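Local structure of beta-galacturonidase (Eisenbergiella tayi, 6NCW) at residues G338-E341 with E342-R345; R162-G165 with W166-K169. The protein hydrolyses beta-galacturonides as a family 2 glycoside hydrolase and may also act on beta-glucuronides. One frame throughout, in Å; residues are numbered along the deposited sequence.

Interaction 1 of 2, residues G338-E341 with E342-R345; sequences GLSE and ENMR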
# COMPACT_ATOMS: atom_id res chain seq x y z
N GLY A 338 29.06 -7.18 -12.65
CA GLY A 338 28.68 -8.59 -12.65
C GLY A 338 28.97 -9.32 -13.94
O GLY A 338 28.29 -10.31 -14.25
N LEU A 339 29.94 -8.86 -14.72
CA LEU A 339 30.15 -9.42 -16.04
C LEU A 339 30.93 -10.72 -15.92
O LEU A 339 31.97 -10.77 -15.24
CB LEU A 339 30.87 -8.42 -16.95
CG LEU A 339 30.06 -7.13 -17.18
CD1 LEU A 339 30.88 -6.07 -17.88
CD2 LEU A 339 28.78 -7.41 -17.97
N SER A 340 30.42 -11.77 -16.55
CA SER A 340 31.10 -13.05 -16.58
C SER A 340 32.38 -12.97 -17.42
O SER A 340 32.63 -12.01 -18.16
CB SER A 340 30.17 -14.13 -17.16
OG SER A 340 29.84 -13.81 -18.51
N GLU A 341 33.20 -14.01 -17.28
CA GLU A 341 34.37 -14.15 -18.15
C GLU A 341 33.97 -14.08 -19.62
O GLU A 341 34.60 -13.37 -20.42
CB GLU A 341 35.08 -15.47 -17.82
CG GLU A 341 36.35 -15.66 -18.61
CD GLU A 341 37.00 -17.03 -18.40
OE1 GLU A 341 36.57 -17.79 -17.50
OE2 GLU A 341 37.95 -17.32 -19.14
N GLU A 342 32.89 -14.78 -20.00
CA GLU A 342 32.40 -14.72 -21.37
C GLU A 342 31.94 -13.31 -21.75
O GLU A 342 32.20 -12.85 -22.87
CB GLU A 342 31.26 -15.72 -21.57
CG GLU A 342 30.55 -15.60 -22.93
CD GLU A 342 29.40 -16.60 -23.11
OE1 GLU A 342 29.61 -17.63 -23.78
OE2 GLU A 342 28.29 -16.37 -22.56
N ASN A 343 31.27 -12.59 -20.83
CA ASN A 343 30.90 -11.20 -21.10
C ASN A 343 32.14 -10.35 -21.37
O ASN A 343 32.14 -9.52 -22.28
CB ASN A 343 30.12 -10.59 -19.94
CG ASN A 343 28.76 -11.21 -19.77
OD1 ASN A 343 28.23 -11.28 -18.65
ND2 ASN A 343 28.18 -11.68 -20.86
N MET A 344 33.18 -10.53 -20.56
CA MET A 344 34.38 -9.73 -20.67
C MET A 344 35.19 -10.04 -21.92
O MET A 344 36.13 -9.30 -22.25
CB MET A 344 35.25 -9.94 -19.43
CG MET A 344 34.57 -9.57 -18.12
SD MET A 344 35.56 -10.07 -16.69
CE MET A 344 36.87 -8.87 -16.83
N ARG A 345 34.88 -11.14 -22.61
CA ARG A 345 35.53 -11.45 -23.88
C ARG A 345 34.78 -10.89 -25.08
O ARG A 345 35.20 -11.14 -26.22
CB ARG A 345 35.69 -12.96 -24.03
CG ARG A 345 37.14 -13.37 -24.12
CD ARG A 345 37.27 -14.86 -24.33
NE ARG A 345 36.45 -15.58 -23.37
CZ ARG A 345 36.91 -16.18 -22.28
NH1 ARG A 345 38.22 -16.18 -22.01
NH2 ARG A 345 36.06 -16.80 -21.48
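The side chains of E341 and R345 run alongside each other in the same direction and pair through their charged ends. A single carboxylate oxygen does the gripping. E341 OE2 sits at the guanidinium edge, 3.1 Å from R345 NH1; this bond reaches OE2 on its anti side, 23° out of the carboxylate plane. OE2 is also 3.1 Å from R345 NH2, in a weaker bond. The two flat groups are turned 52° apart. E341 reaches the edge on an extended chain, with CG anti to the backbone N (chi1 -176°). E341 O lies over one face of the guanidinium.

One residue earlier, S340 is the N-cap of the short helix 341-344, in the TIM barrel domain. With N343 it forms a capping box. N343 N donates to S340 OG at 3.0 Å, and S340 N donates to N343 OD1 at 3.1 Å. The second donor stands well to the side of the amide C=O and is tilted from its plane. The first helical bond, M344 N to S340 O, is 2.9 Å long.

Beside the box, L339 CB packs on N343 CB at 3.8 Å and on M344 CG at 4.0 Å. F349 of helix 349-364 touches both L339 and M344. Y385 of helix 384-400 touches E341 and R345, and its hydroxyl is hydrogen-bonded to M344 O.

Interaction 2 of 2, residues R162-G165 with W166-K169; sequences RKDG and WYGK
W166 follows G165 directly, and the closeness of the two comes from the peptide link. W166 CB points away from R162-G165. The indole is buried against P159 and L161 of strand 150-162, and against C222 and N266. G165 itself has a phi of 127°, in a region of backbone angles used mainly by glycine.

Y167 makes most of the contact. Its CB points back toward the turn, and CG lies opposite the carbonyl carbon about the CA-CB bond (chi1 -73°). The ring reaches back beside the turn and meets D164 and G165 with its edge. Its hydroxyl donates to D164 OD1 in a short hydrogen bond of 2.5 Å. OD1 receives it on the syn lone pair, the side of the other carboxylate oxygen. OD1 lies in the ring plane, at the edge, while the carboxylate itself is turned 69° from that plane.

This is a 2:2 beta-hairpin with a two-residue loop, K163-D164, in a type I turn from R162 to G165. It joins strands 150-162 and 165-176 of the immunoglobulin-like beta-sandwich. R162 and G165 close it as a hydrogen-bonded pair, with R162 N to G165 O at 2.9 Å and G165 N to R162 O at 3.0 Å.

Two more groups meet the same ring. G165 O is at the edge, 3.5 Å from Y167 CD2. R162 CG approaches obliquely, also 3.5 Å from Y167 CD2, and the two side chains cross at about a right angle. The arginine runs on past the tyrosine to a salt bridge with E214 of strand 207-216, a residue that Y167 also touches. The strand runs on beside 207-216 through the G168-L215 backbone pair.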
# COMPACT_ATOMS: atom_id res chain seq x y z
N ARG A 162 53.56 18.15 2.31
CA ARG A 162 54.96 18.00 2.69
C ARG A 162 55.13 18.29 4.17
O ARG A 162 54.22 18.78 4.85
CB ARG A 162 55.84 18.93 1.86
CG ARG A 162 55.79 18.68 0.37
CD ARG A 162 55.84 17.20 0.04
NE ARG A 162 56.01 16.95 -1.39
CZ ARG A 162 55.66 15.82 -2.01
NH1 ARG A 162 55.09 14.82 -1.33
NH2 ARG A 162 55.87 15.70 -3.32
N LYS A 163 56.32 17.97 4.69
CA LYS A 163 56.62 18.23 6.09
C LYS A 163 56.33 19.68 6.49
O LYS A 163 55.91 19.94 7.62
CB LYS A 163 58.08 17.89 6.41
CG LYS A 163 58.25 16.64 7.28
CD LYS A 163 59.72 16.22 7.43
CE LYS A 163 59.85 14.96 8.29
NZ LYS A 163 61.27 14.52 8.48
N ASP A 164 56.50 20.62 5.57
CA ASP A 164 56.31 22.03 5.88
C ASP A 164 54.98 22.59 5.39
O ASP A 164 54.76 23.80 5.47
CB ASP A 164 57.48 22.85 5.31
CG ASP A 164 57.75 22.54 3.85
OD1 ASP A 164 57.70 23.48 3.02
OD2 ASP A 164 58.00 21.36 3.53
N GLY A 165 54.07 21.75 4.88
CA GLY A 165 52.79 22.28 4.49
C GLY A 165 52.43 21.89 3.06
O GLY A 165 53.04 20.99 2.47
N TRP A 166 51.45 22.61 2.52
CA TRP A 166 50.83 22.22 1.26
C TRP A 166 51.62 22.74 0.07
O TRP A 166 51.96 23.92 -0.01
CB TRP A 166 49.39 22.73 1.19
CG TRP A 166 48.45 21.96 2.09
CD1 TRP A 166 47.90 22.39 3.26
CD2 TRP A 166 47.97 20.62 1.89
NE1 TRP A 166 47.10 21.40 3.80
CE2 TRP A 166 47.13 20.30 2.98
CE3 TRP A 166 48.17 19.67 0.89
CZ2 TRP A 166 46.48 19.07 3.09
CZ3 TRP A 166 47.53 18.43 1.01
CH2 TRP A 166 46.70 18.15 2.11
N TYR A 167 51.92 21.83 -0.86
CA TYR A 167 52.44 22.13 -2.18
C TYR A 167 51.42 21.69 -3.24
O TYR A 167 50.44 21.01 -2.95
CB TYR A 167 53.80 21.44 -2.39
CG TYR A 167 54.92 22.09 -1.61
CD1 TYR A 167 55.95 22.78 -2.26
CD2 TYR A 167 54.95 22.04 -0.22
CE1 TYR A 167 56.99 23.38 -1.55
CE2 TYR A 167 55.98 22.64 0.50
CZ TYR A 167 56.99 23.30 -0.17
OH TYR A 167 58.00 23.90 0.55
N GLY A 168 51.66 22.11 -4.47
CA GLY A 168 50.72 21.84 -5.55
C GLY A 168 51.41 21.85 -6.88
O GLY A 168 52.44 22.51 -7.07
N LYS A 169 50.83 21.12 -7.83
CA LYS A 169 51.30 21.00 -9.20
C LYS A 169 50.09 21.07 -10.12
O LYS A 169 49.05 20.49 -9.83
CB LYS A 169 52.06 19.67 -9.36
CG LYS A 169 52.36 19.23 -10.77
CD LYS A 169 53.07 17.87 -10.77
CE LYS A 169 52.10 16.74 -10.42
NZ LYS A 169 52.61 15.40 -10.84

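Overall arrangement
The two contacts are separate, with centres 43 Å apart and nearest atoms about 30 Å apart. Interaction 2 comes first in the chain, at a hairpin end of the beta-sandwich, away from the galacturonate-binding residues. Interaction 1 follows strand 329-333 of the TIM barrel, and its first residues lie close to two of those residues, R337 and N377. The side chain of L339 is about 6 Å from that of R337 and about 9 Å from that of N377. Both contact alpha-D-galacturonate in another structure of this protein; the sugar is absent from this chain. G338 is also backbone-bonded to N377. A bound glycerol lies about 11 Å from the L339 side chain.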